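PDB 2CZQ: cutinase-like protein from Cryptococcus sp., which probably hydrolyses carboxylic ester bonds, as a cutinase-family enzyme of the alpha/beta hydrolase fold. Local coordinates for residues 165-170 against 178-183; 133-138 against 159-164; 86-91 against 115-120; 22-27 against 82-87; 13-18 against 48-53. All blocks are in the same frame, centred on the assembly; numbering follows the deposited sequence.

Contact 1: 165-170 against 178-183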
# COMPACT_ATOMS: atom_id res chain seq x y z
N ASP A 165 1.78 -0.65 16.88
CA ASP A 165 2.37 0.40 16.05
C ASP A 165 1.57 1.68 16.30
O ASP A 165 0.41 1.75 15.92
CB ASP A 165 2.30 -0.03 14.58
CG ASP A 165 2.67 1.08 13.61
OD1 ASP A 165 2.81 2.25 14.04
OD2 ASP A 165 2.84 0.83 12.40
N GLY A 166 2.17 2.67 16.95
CA GLY A 166 1.44 3.86 17.37
C GLY A 166 0.92 4.76 16.27
O GLY A 166 0.12 5.65 16.53
N VAL A 167 1.37 4.54 15.03
CA VAL A 167 0.92 5.35 13.90
C VAL A 167 -0.44 4.88 13.38
O VAL A 167 -1.31 5.71 13.08
CB VAL A 167 1.98 5.36 12.78
CG1 VAL A 167 1.49 6.11 11.56
CG2 VAL A 167 3.29 5.97 13.29
N CYS A 168 -0.62 3.57 13.27
CA CYS A 168 -1.87 2.98 12.80
C CYS A 168 -2.77 2.46 13.92
O CYS A 168 -3.96 2.23 13.69
CB CYS A 168 -1.61 1.88 11.76
SG CYS A 168 -0.51 0.56 12.30
N ASP A 169 -2.20 2.30 15.11
CA ASP A 169 -2.87 1.69 16.26
C ASP A 169 -2.66 2.58 17.48
O ASP A 169 -1.73 2.37 18.28
CB ASP A 169 -2.29 0.29 16.50
CG ASP A 169 -2.87 -0.41 17.71
OD1 ASP A 169 -3.73 0.15 18.42
OD2 ASP A 169 -2.48 -1.57 17.98
N THR A 170 -3.51 3.59 17.62
CA THR A 170 -3.38 4.49 18.76
C THR A 170 -3.97 3.90 20.04
O THR A 170 -3.80 4.47 21.11
CB THR A 170 -3.99 5.88 18.50
OG1 THR A 170 -5.41 5.75 18.30
CG2 THR A 170 -3.43 6.52 17.22
N ALA A 178 9.16 0.77 17.84
CA ALA A 178 9.75 -0.36 17.12
C ALA A 178 8.73 -1.04 16.21
O ALA A 178 9.06 -1.49 15.12
CB ALA A 178 10.35 -1.36 18.08
N GLN A 179 7.49 -1.09 16.67
CA GLN A 179 6.43 -1.75 15.91
C GLN A 179 6.19 -1.05 14.57
O GLN A 179 5.96 -1.71 13.56
CB GLN A 179 5.15 -1.82 16.74
CG GLN A 179 5.22 -2.83 17.88
CD GLN A 179 6.07 -2.39 19.06
OE1 GLN A 179 6.41 -1.21 19.21
NE2 GLN A 179 6.42 -3.35 19.91
N HIS A 180 6.29 0.28 14.55
CA HIS A 180 6.14 1.02 13.29
C HIS A 180 7.29 0.77 12.34
O HIS A 180 7.13 0.88 11.12
CB HIS A 180 6.03 2.53 13.53
CG HIS A 180 5.61 3.29 12.31
ND1 HIS A 180 4.44 3.03 11.64
CD2 HIS A 180 6.21 4.30 11.63
CE1 HIS A 180 4.33 3.85 10.61
NE2 HIS A 180 5.39 4.64 10.58
N LEU A 181 8.46 0.44 12.90
CA LEU A 181 9.68 0.24 12.13
C LEU A 181 9.89 -1.22 11.73
O LEU A 181 10.84 -1.54 11.04
CB LEU A 181 10.89 0.75 12.92
CG LEU A 181 10.80 2.18 13.46
CD1 LEU A 181 12.00 2.52 14.32
CD2 LEU A 181 10.65 3.20 12.33
N SER A 182 8.99 -2.11 12.16
CA SER A 182 9.17 -3.56 12.07
C SER A 182 8.94 -4.12 10.67
O SER A 182 9.50 -5.16 10.32
CB SER A 182 8.26 -4.28 13.08
OG SER A 182 6.89 -4.15 12.71
N TYR A 183 8.12 -3.44 9.88
CA TYR A 183 7.58 -4.04 8.67
C TYR A 183 8.59 -4.57 7.66
O TYR A 183 8.36 -5.64 7.11
CB TYR A 183 6.60 -3.10 7.96
CG TYR A 183 5.46 -2.65 8.83
CD1 TYR A 183 4.33 -3.45 9.00
CD2 TYR A 183 5.51 -1.43 9.48
CE1 TYR A 183 3.28 -3.03 9.80
CE2 TYR A 183 4.46 -1.00 10.29
CZ TYR A 183 3.35 -1.81 10.45
OH TYR A 183 2.29 -1.41 11.23
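V167 lays its CG2 methyl over the imidazole face of H180. This is a CH-pi contact, with CG2 3.5 Å from the centroid of the H180 ring and almost on the ring normal. H180 and D165 probably form the His-Asp half of a Ser-His-Asp triad of the alpha/beta hydrolase fold. The carboxylate of D165 meets the ring at its ND1 edge. H180 ND1 donates to D165 OD2 at 2.8 Å, and the bond is nearly straight (168°). OD2 lies close to the ring plane and receives the bond on its syn side. The same ND1 makes only a weak, bent bond to OD1. The carboxylate is turned 61° from the ring plane. A second donor comes from Y183, whose OH gives a 2.6 Å bond to the anti lone pair of D165 OD2. OD2 is thus gripped by two donors. OD1 is held by its own loop: the backbone N of V167 donates to D165 OD1 at 2.9 Å, closing an Asx turn. Together these bonds fix the rotation of the acid group. On H180, CG stands anti to the backbone N (chi1 -169°), which carries the ring from the short helical turn 178-181 to the acid. Its NE2 is hydrogen-bonded to S85 OG. Y183 OH also has a second partner, the backbone N of A162. C168, in a disulfide with C161, places SG 3.6 Å from Y183 OH. Beside the acid, Q179 CB packs 3.6 Å from the backbone N of D165.

Contact 2: 133-138 against 159-164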
# COMPACT_ATOMS: atom_id res chain seq x y z
N THR A 133 -6.78 -10.35 13.36
CA THR A 133 -7.67 -9.20 13.55
C THR A 133 -7.35 -8.35 14.78
O THR A 133 -8.17 -7.52 15.17
CB THR A 133 -9.13 -9.67 13.63
OG1 THR A 133 -9.24 -10.68 14.64
CG2 THR A 133 -9.55 -10.37 12.33
N THR A 134 -6.18 -8.54 15.39
CA THR A 134 -5.92 -7.86 16.67
C THR A 134 -5.83 -6.35 16.56
O THR A 134 -5.98 -5.65 17.56
CB THR A 134 -4.67 -8.40 17.39
OG1 THR A 134 -3.50 -8.13 16.60
CG2 THR A 134 -4.73 -9.92 17.56
N THR A 135 -5.59 -5.84 15.35
CA THR A 135 -5.60 -4.40 15.11
C THR A 135 -6.72 -3.98 14.16
O THR A 135 -6.66 -2.90 13.57
CB THR A 135 -4.26 -3.92 14.55
OG1 THR A 135 -3.97 -4.65 13.35
CG2 THR A 135 -3.12 -4.21 15.52
N ARG A 136 -7.75 -4.80 14.01
CA ARG A 136 -8.83 -4.41 13.12
C ARG A 136 -9.58 -3.18 13.64
O ARG A 136 -9.95 -2.31 12.86
CB ARG A 136 -9.80 -5.55 12.87
CG ARG A 136 -10.93 -5.16 11.92
CD ARG A 136 -11.55 -6.30 11.18
NE ARG A 136 -10.59 -6.96 10.30
CZ ARG A 136 -10.85 -8.05 9.60
NH1 ARG A 136 -12.06 -8.61 9.66
NH2 ARG A 136 -9.91 -8.59 8.84
N ASN A 137 -9.79 -3.13 14.95
CA ASN A 137 -10.66 -2.12 15.56
C ASN A 137 -9.89 -1.04 16.30
O ASN A 137 -10.17 -0.74 17.47
CB ASN A 137 -11.70 -2.79 16.43
CG ASN A 137 -12.42 -3.88 15.69
OD1 ASN A 137 -12.97 -3.64 14.62
ND2 ASN A 137 -12.36 -5.10 16.21
N VAL A 138 -8.93 -0.47 15.59
CA VAL A 138 -8.14 0.65 16.09
C VAL A 138 -8.01 1.70 14.99
O VAL A 138 -8.14 1.39 13.80
CB VAL A 138 -6.73 0.20 16.58
CG1 VAL A 138 -6.84 -0.88 17.65
CG2 VAL A 138 -5.83 -0.26 15.43
N ASP A 159 -4.81 -3.61 4.74
CA ASP A 159 -4.22 -2.58 5.58
C ASP A 159 -3.62 -3.26 6.81
O ASP A 159 -4.33 -3.66 7.74
CB ASP A 159 -5.25 -1.52 5.96
CG ASP A 159 -4.62 -0.29 6.58
OD1 ASP A 159 -3.38 -0.30 6.80
OD2 ASP A 159 -5.31 0.71 6.88
N VAL A 160 -2.30 -3.42 6.76
CA VAL A 160 -1.56 -4.19 7.74
C VAL A 160 -1.02 -3.27 8.82
O VAL A 160 -0.24 -2.35 8.54
CB VAL A 160 -0.41 -4.98 7.07
CG1 VAL A 160 0.31 -5.86 8.08
CG2 VAL A 160 -0.94 -5.81 5.90
N CYS A 161 -1.46 -3.51 10.05
CA CYS A 161 -1.05 -2.70 11.18
C CYS A 161 -0.53 -3.63 12.26
O CYS A 161 -1.28 -4.43 12.80
CB CYS A 161 -2.22 -1.87 11.72
SG CYS A 161 -1.77 -0.84 13.12
N ALA A 162 0.77 -3.53 12.54
CA ALA A 162 1.38 -4.33 13.59
C ALA A 162 0.78 -3.95 14.92
O ALA A 162 0.62 -2.76 15.21
CB ALA A 162 2.89 -4.11 13.61
N TYR A 163 0.46 -4.93 15.75
CA TYR A 163 -0.08 -4.64 17.07
C TYR A 163 0.86 -3.70 17.80
O TYR A 163 2.05 -3.96 17.93
CB TYR A 163 -0.27 -5.93 17.87
CG TYR A 163 -0.97 -5.72 19.18
CD1 TYR A 163 -0.27 -5.31 20.32
CD2 TYR A 163 -2.34 -5.93 19.29
CE1 TYR A 163 -0.91 -5.13 21.54
CE2 TYR A 163 -3.00 -5.75 20.51
CZ TYR A 163 -2.27 -5.35 21.63
OH TYR A 163 -2.90 -5.17 22.84
N GLY A 164 0.31 -2.59 18.28
CA GLY A 164 1.11 -1.64 19.02
C GLY A 164 1.95 -0.67 18.20
O GLY A 164 2.74 0.06 18.78
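T135 makes the hydrogen bond of this contact with its side-chain hydroxyl. T135 OG1 donates to the backbone O of C161 at 2.8 Å. The donor sits 18° from the carbonyl plane, at a C=O...donor angle of 138°. The same OG1 is 3.7 Å from C161 CB. OG1 lies between the backbone N and the carbonyl carbon of T135 (chi1 57°), and this turn of CB brings both of its branches to the other segment.

The apolar contacts come from the second branch. T135 CG2 reaches 3.4 Å from Y163 CA and 4.1 Å from Y163 CB. The methyl also lies near the peptide that joins C161 to A162. T134 approaches Y163 at its ring edge, with T134 OG1 3.7 Å from Y163 CD2, and the two side chains cross at about a right angle. That hydroxyl is hydrogen-bonded to D128 OD2. The Y163 ring itself stacks with H172.

The covalent and backbone links frame these contacts. T134 and T135 are the middle residues of a type I turn from T133 to R136, closed by R136 N to T133 O. C161 follows strand 157-160 of the parallel sheet and is in a disulfide with C168.

The chemistry is that of a loop tied to a loop. A threonine hydroxyl satisfies a buried carbonyl just past the strand, and its methyl packs on the backbone of the next two residues, A162 and Y163. The turn is thereby fastened beside the probable active site: C168 lies in the loop of D165, the likely triad acid, and A162 N is bonded to Y183 OH.

Contact 3: 86-91 against 115-120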
# COMPACT_ATOMS: atom_id res chain seq x y z
N GLN A 86 3.85 7.60 5.95
CA GLN A 86 3.39 8.73 5.13
C GLN A 86 2.92 8.26 3.75
O GLN A 86 1.95 8.78 3.20
CB GLN A 86 4.47 9.80 4.99
CG GLN A 86 3.98 10.98 4.17
CD GLN A 86 4.85 12.22 4.18
OE1 GLN A 86 4.46 13.22 3.60
NE2 GLN A 86 6.03 12.16 4.81
N GLY A 87 3.63 7.29 3.18
CA GLY A 87 3.28 6.75 1.88
C GLY A 87 1.95 6.02 1.85
O GLY A 87 1.28 5.99 0.82
N ALA A 88 1.57 5.41 2.98
CA ALA A 88 0.25 4.82 3.10
C ALA A 88 -0.83 5.90 3.04
O ALA A 88 -1.82 5.74 2.33
CB ALA A 88 0.13 3.99 4.38
N ALA A 89 -0.63 6.99 3.78
CA ALA A 89 -1.57 8.11 3.74
C ALA A 89 -1.67 8.68 2.32
O ALA A 89 -2.77 8.92 1.82
CB ALA A 89 -1.15 9.19 4.73
N ALA A 90 -0.53 8.86 1.66
CA ALA A 90 -0.55 9.37 0.28
C ALA A 90 -1.35 8.45 -0.64
O ALA A 90 -2.05 8.92 -1.55
CB ALA A 90 0.86 9.54 -0.24
N THR A 91 -1.25 7.15 -0.41
CA THR A 91 -1.98 6.16 -1.19
C THR A 91 -3.48 6.22 -0.91
O THR A 91 -4.29 6.21 -1.84
CB THR A 91 -1.43 4.75 -0.90
OG1 THR A 91 -0.04 4.69 -1.26
CG2 THR A 91 -2.09 3.71 -1.79
N GLY A 115 1.56 0.30 8.35
CA GLY A 115 1.77 1.44 9.23
C GLY A 115 0.99 2.68 8.80
O GLY A 115 1.53 3.78 8.75
N ASN A 116 -0.29 2.49 8.51
CA ASN A 116 -1.12 3.52 7.89
C ASN A 116 -1.62 4.56 8.88
O ASN A 116 -2.42 4.23 9.75
CB ASN A 116 -2.31 2.82 7.24
CG ASN A 116 -3.23 3.76 6.50
OD1 ASN A 116 -2.88 4.91 6.22
ND2 ASN A 116 -4.42 3.27 6.18
N PRO A 117 -1.21 5.83 8.76
CA PRO A 117 -1.75 6.87 9.64
C PRO A 117 -3.27 7.01 9.49
O PRO A 117 -3.92 7.49 10.42
CB PRO A 117 -1.06 8.15 9.14
CG PRO A 117 0.17 7.67 8.43
CD PRO A 117 -0.24 6.38 7.80
N ASP A 118 -3.80 6.60 8.35
CA ASP A 118 -5.23 6.72 8.07
C ASP A 118 -6.01 5.44 8.39
O ASP A 118 -7.13 5.27 7.93
CB ASP A 118 -5.45 7.09 6.60
CG ASP A 118 -4.83 8.40 6.24
OD1 ASP A 118 -4.55 9.21 7.17
OD2 ASP A 118 -4.61 8.70 5.05
N HIS A 119 -5.41 4.56 9.18
CA HIS A 119 -6.04 3.31 9.56
C HIS A 119 -7.39 3.60 10.24
O HIS A 119 -7.48 4.45 11.12
CB HIS A 119 -5.08 2.56 10.48
CG HIS A 119 -5.52 1.19 10.84
ND1 HIS A 119 -5.03 0.04 10.26
CD2 HIS A 119 -6.40 0.78 11.79
CE1 HIS A 119 -5.59 -1.01 10.83
NE2 HIS A 119 -6.43 -0.59 11.76
N LYS A 120 -8.43 2.90 9.80
CA LYS A 120 -9.79 3.16 10.27
C LYS A 120 -10.37 1.94 10.95
O LYS A 120 -10.47 0.87 10.35
CB LYS A 120 -10.70 3.58 9.12
CG LYS A 120 -12.16 3.72 9.54
CD LYS A 120 -13.06 4.16 8.40
CE LYS A 120 -14.53 3.92 8.72
NZ LYS A 120 -15.02 4.81 9.80
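N116 sets its CB against the N-terminal part of helix 86-98, 3.9 Å from A88 CB. With CG anti to the backbone N (chi1 -178°), the amide is carried along A88. CG keeps close to A88, and OD1 comes 3.6 Å from A88 CB. The chain ends there in two roles. N116 OD1 accepts from the backbone N of D118 at 2.9 Å and closes an Asx turn. The donor stands well above the amide's carbonyl plane, 73° out of it. N116 ND2 turns to D159 OD2 and donates to it.

The same stretch is a type I turn, with H119 N bonded to N116 O. The turn puts the next two side chains on the helix. P117 touches with its ring carbons: CD is 4.2 Å from A88 CB, and CG is 4.2 Å from A89 CB. D118 follows with a carboxylate oxygen, OD2, 3.4 Å from A89 CA and near the methyl of that alanine. Its other oxygen, OD1, is hydrogen-bonded to Q146 NE2, which holds the group from outside the contact. The turn thus rests on the small side chains A88 and A89.

The contact joins the helix that follows the probable nucleophile elbow to the loop leaving strand 108-114. Both lie at the carboxyl ends of central strands, where alpha/beta hydrolases build their active site.

Contact 4: 22-27 against 82-87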
# COMPACT_ATOMS: atom_id res chain seq x y z
N GLY A 22 13.76 6.20 -3.65
CA GLY A 22 14.08 4.82 -3.98
C GLY A 22 12.98 3.95 -3.41
O GLY A 22 12.02 4.46 -2.83
N GLN A 23 13.11 2.64 -3.57
CA GLN A 23 12.09 1.73 -3.05
C GLN A 23 12.04 1.80 -1.53
O GLN A 23 13.07 1.88 -0.86
CB GLN A 23 12.36 0.30 -3.51
CG GLN A 23 11.22 -0.64 -3.16
CD GLN A 23 11.39 -2.07 -3.64
OE1 GLN A 23 10.43 -2.83 -3.59
NE2 GLN A 23 12.58 -2.44 -4.10
N SER A 24 10.83 1.79 -0.98
CA SER A 24 10.69 1.73 0.47
C SER A 24 11.22 0.40 1.00
O SER A 24 10.98 -0.67 0.41
CB SER A 24 9.22 1.86 0.86
OG SER A 24 9.05 1.72 2.26
N ALA A 25 11.93 0.46 2.12
CA ALA A 25 12.33 -0.74 2.83
C ALA A 25 11.11 -1.60 3.18
O ALA A 25 11.23 -2.81 3.32
CB ALA A 25 13.09 -0.39 4.09
N GLY A 26 9.94 -0.96 3.31
CA GLY A 26 8.72 -1.68 3.62
C GLY A 26 8.31 -2.74 2.60
O GLY A 26 7.58 -3.66 2.96
N PHE A 27 8.77 -2.61 1.35
CA PHE A 27 8.32 -3.50 0.28
C PHE A 27 9.42 -4.24 -0.44
O PHE A 27 9.15 -5.02 -1.33
CB PHE A 27 7.43 -2.75 -0.72
CG PHE A 27 6.41 -1.91 -0.04
CD1 PHE A 27 5.37 -2.52 0.65
CD2 PHE A 27 6.55 -0.54 0.03
CE1 PHE A 27 4.45 -1.76 1.36
CE2 PHE A 27 5.63 0.24 0.72
CZ PHE A 27 4.58 -0.37 1.40
N GLN A 82 1.25 0.29 -3.13
CA GLN A 82 1.83 -0.04 -1.83
C GLN A 82 2.22 1.25 -1.14
O GLN A 82 2.81 2.13 -1.77
CB GLN A 82 3.07 -0.90 -2.02
CG GLN A 82 2.82 -2.20 -2.76
CD GLN A 82 4.09 -2.90 -3.20
OE1 GLN A 82 5.07 -2.24 -3.56
NE2 GLN A 82 4.08 -4.23 -3.18
N GLY A 83 1.93 1.37 0.15
CA GLY A 83 2.33 2.55 0.89
C GLY A 83 2.68 2.24 2.32
O GLY A 83 1.99 1.46 2.98
N TYR A 84 3.77 2.85 2.80
CA TYR A 84 4.23 2.70 4.17
C TYR A 84 4.23 4.06 4.86
O TYR A 84 4.84 5.01 4.38
CB TYR A 84 5.66 2.14 4.17
CG TYR A 84 6.36 2.16 5.51
CD1 TYR A 84 5.74 1.71 6.68
CD2 TYR A 84 7.66 2.65 5.61
CE1 TYR A 84 6.40 1.74 7.91
CE2 TYR A 84 8.32 2.69 6.83
CZ TYR A 84 7.69 2.23 7.97
OH TYR A 84 8.37 2.28 9.17
N SER A 85 3.54 4.13 6.01
CA SER A 85 3.58 5.31 6.87
C SER A 85 3.07 6.53 6.09
O SER A 85 1.94 6.48 5.59
CB SER A 85 4.98 5.49 7.48
OG SER A 85 4.91 6.36 8.59
N GLN A 86 3.85 7.60 5.95
CA GLN A 86 3.39 8.73 5.13
C GLN A 86 2.92 8.26 3.75
O GLN A 86 1.95 8.78 3.20
CB GLN A 86 4.47 9.80 4.99
CG GLN A 86 3.98 10.98 4.17
CD GLN A 86 4.85 12.22 4.18
OE1 GLN A 86 4.46 13.22 3.60
NE2 GLN A 86 6.03 12.16 4.81
N GLY A 87 3.63 7.29 3.18
CA GLY A 87 3.28 6.75 1.88
C GLY A 87 1.95 6.02 1.85
O GLY A 87 1.28 5.99 0.82
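Q82 lies over one face of the F27 ring, and the two chains point opposite ways. Q82 CB sits over the centre of the phenyl ring, 3.6 Å from the F27 centroid, in a CH-pi contact. The amide of Q82 runs on over the CG side of the ring, tilted 16° to it, and OE1 ends 3.7 Å from F27 CB. CG of Q82 is anti to the carbonyl carbon (chi1 -58°) and the rest of the chain is extended, which spreads it along the ring. Its NE2 is bonded to N31 OD1.

The ring edge points another way. F27 CZ presses on the peptide between G83 and Y84, 3.4 Å from G83 C. It also meets Y84 CB at 3.9 Å.

S24 adds a smaller contact, with OG 3.7 Å from Y84 CD2. That hydroxyl accepts from G26 N in an ST turn and is hydrogen-bonded to E19 OE1. At the far end of Y84, OH is bonded to the backbone O of H180.

F27 thus covers the last residues of strand 78-84, just before helix 86-98 begins. S85 between them has a strained backbone with positive phi (60°). The G-Y-S-Q-G sequence 83-87 fits the nucleophile elbow of alpha/beta hydrolases.

Contact 5: 13-18 against 48-53. With EDO (1,2-ethanediol), chain D.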
# COMPACT_ATOMS: atom_id res chain seq x y z
N ASN A 13 5.10 1.95 -5.25
CA ASN A 13 5.29 2.02 -3.80
C ASN A 13 5.69 3.41 -3.36
O ASN A 13 6.56 4.05 -3.97
CB ASN A 13 6.28 0.95 -3.31
CG ASN A 13 7.73 1.29 -3.62
OD1 ASN A 13 8.47 1.73 -2.73
ND2 ASN A 13 8.14 1.09 -4.87
N THR A 14 5.03 3.87 -2.30
CA THR A 14 5.27 5.18 -1.74
C THR A 14 5.84 5.01 -0.33
O THR A 14 5.25 4.34 0.52
CB THR A 14 3.97 5.99 -1.72
OG1 THR A 14 3.41 5.99 -3.04
CG2 THR A 14 4.25 7.46 -1.43
N ARG A 15 7.00 5.62 -0.11
CA ARG A 15 7.82 5.36 1.06
C ARG A 15 7.44 6.21 2.26
O ARG A 15 6.63 7.15 2.17
CB ARG A 15 9.29 5.56 0.71
CG ARG A 15 9.70 7.02 0.60
CD ARG A 15 10.99 7.18 -0.15
NE ARG A 15 11.52 8.53 -0.14
CZ ARG A 15 11.15 9.50 -0.97
NH1 ARG A 15 10.20 9.29 -1.87
NH2 ARG A 15 11.73 10.69 -0.89
N GLY A 16 8.03 5.87 3.40
CA GLY A 16 7.84 6.62 4.63
C GLY A 16 8.77 7.81 4.76
O GLY A 16 9.80 7.92 4.08
N THR A 17 8.39 8.71 5.67
CA THR A 17 9.20 9.86 6.05
C THR A 17 10.65 9.46 6.28
O THR A 17 10.92 8.51 7.02
CB THR A 17 8.66 10.48 7.34
OG1 THR A 17 7.25 10.73 7.19
CG2 THR A 17 9.29 11.85 7.61
N GLY A 18 11.57 10.18 5.65
CA GLY A 18 12.99 9.98 5.88
C GLY A 18 13.65 8.89 5.07
O GLY A 18 14.87 8.85 4.99
N TYR A 48 8.47 12.07 -4.32
CA TYR A 48 8.04 13.17 -3.46
C TYR A 48 9.07 13.32 -2.36
O TYR A 48 10.00 12.53 -2.26
CB TYR A 48 6.61 12.98 -2.94
CG TYR A 48 6.41 12.07 -1.74
CD1 TYR A 48 6.87 10.75 -1.73
CD2 TYR A 48 5.69 12.52 -0.64
CE1 TYR A 48 6.64 9.92 -0.63
CE2 TYR A 48 5.45 11.71 0.46
CZ TYR A 48 5.93 10.42 0.46
OH TYR A 48 5.68 9.63 1.56
N THR A 49 8.91 14.35 -1.54
CA THR A 49 9.93 14.66 -0.53
C THR A 49 9.90 13.70 0.65
O THR A 49 10.93 13.52 1.31
CB THR A 49 9.78 16.09 -0.00
OG1 THR A 49 8.43 16.30 0.43
CG2 THR A 49 10.03 17.13 -1.09
N ALA A 50 8.74 13.12 0.96
CA ALA A 50 8.57 12.31 2.16
C ALA A 50 9.12 13.05 3.38
O ALA A 50 9.89 12.51 4.17
CB ALA A 50 9.23 10.93 1.99
N ASP A 51 8.75 14.32 3.50
CA ASP A 51 9.27 15.17 4.57
C ASP A 51 8.40 15.06 5.82
O ASP A 51 7.28 14.55 5.77
CB ASP A 51 9.42 16.63 4.11
CG ASP A 51 8.10 17.29 3.80
OD1 ASP A 51 7.34 17.56 4.75
OD2 ASP A 51 7.76 17.58 2.64
N PHE A 52 8.92 15.53 6.95
CA PHE A 52 8.23 15.30 8.21
C PHE A 52 6.89 16.03 8.36
O PHE A 52 6.11 15.68 9.23
CB PHE A 52 9.13 15.52 9.44
CG PHE A 52 9.41 16.96 9.76
CD1 PHE A 52 8.45 17.76 10.38
CD2 PHE A 52 10.65 17.51 9.48
CE1 PHE A 52 8.72 19.09 10.69
CE2 PHE A 52 10.92 18.84 9.79
CZ PHE A 52 9.96 19.62 10.39
N SER A 53 6.63 17.02 7.52
CA SER A 53 5.38 17.78 7.63
C SER A 53 4.13 16.91 7.46
O SER A 53 3.08 17.24 8.01
CB SER A 53 5.32 18.93 6.62
OG SER A 53 4.99 18.48 5.32
C1 EDO D . 9.36 5.77 10.00
O1 EDO D . 10.62 6.40 10.08
C2 EDO D . 9.00 5.54 8.55
O2 EDO D . 8.80 6.77 7.89
O HOH W 1 13.56 11.23 1.42
O HOH W 2 12.52 12.41 3.68
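R15 and Y48 exchange hydrogen bonds, each using its side chain to hold the other's backbone carbonyl. Y48 OH donates to R15 O at 2.7 Å, and R15 NH2 donates to Y48 O at 2.9 Å. The exchange ties together two loops of the alpha/beta hydrolase fold, those that follow the neighbouring strands 9-14 and 41-45. The two side chains are laid head to tail, with guanidinium and phenol planes 77° apart. R15 NH1 adds a weak bond to the same Y48 O, while NE is held by E19 O. A50 packs its methyl over one guanidinium face, with CB 3.8 Å from R15 CZ. T14 CG2 lies 3.5 Å from Y48 CE1, and the two side chains cross at about a right angle.

Further along, the backbones meet. G18 N donates to A50 O at 3.2 Å, in the carbonyl plane. T17 CA adds a CA-H...O contact to this oxygen. In T17, OG1 beside the backbone N (chi1 -52°) leaves CG2 anti to it, which brings that methyl 3.7 Å from F52 CA. T17 OG1 is hydrogen-bonded to Q86 NE2, next to the probable nucleophile elbow. A 1,2-ethanediol, probably from crystallisation, lies beside the loop, where its O2 donates to T17 O at 2.9 Å.

How the contacts relate
Contacts 1, 3, 4 and 5 converge on the probable active site at the carboxyl ends of the sheet strands. Contact 1 meets contact 4 through H180 NE2 and S85 OG, 2.7 Å apart. Contacts 3 and 4 share Q86 and G87: contact 4 covers the strand end before S85, and contact 3 the helix after it. Q86 also reaches contact 5, with NE2 2.9 Å from D51 O. Contact 2 lies beside contact 1, their centres about 9 Å apart, and farthest from contact 5, about 22 Å between centres. It is joined to contact 1 by the disulfide C161-C168. It is joined to contact 3 by N116 ND2 and D159 OD2, 2.8 Å apart.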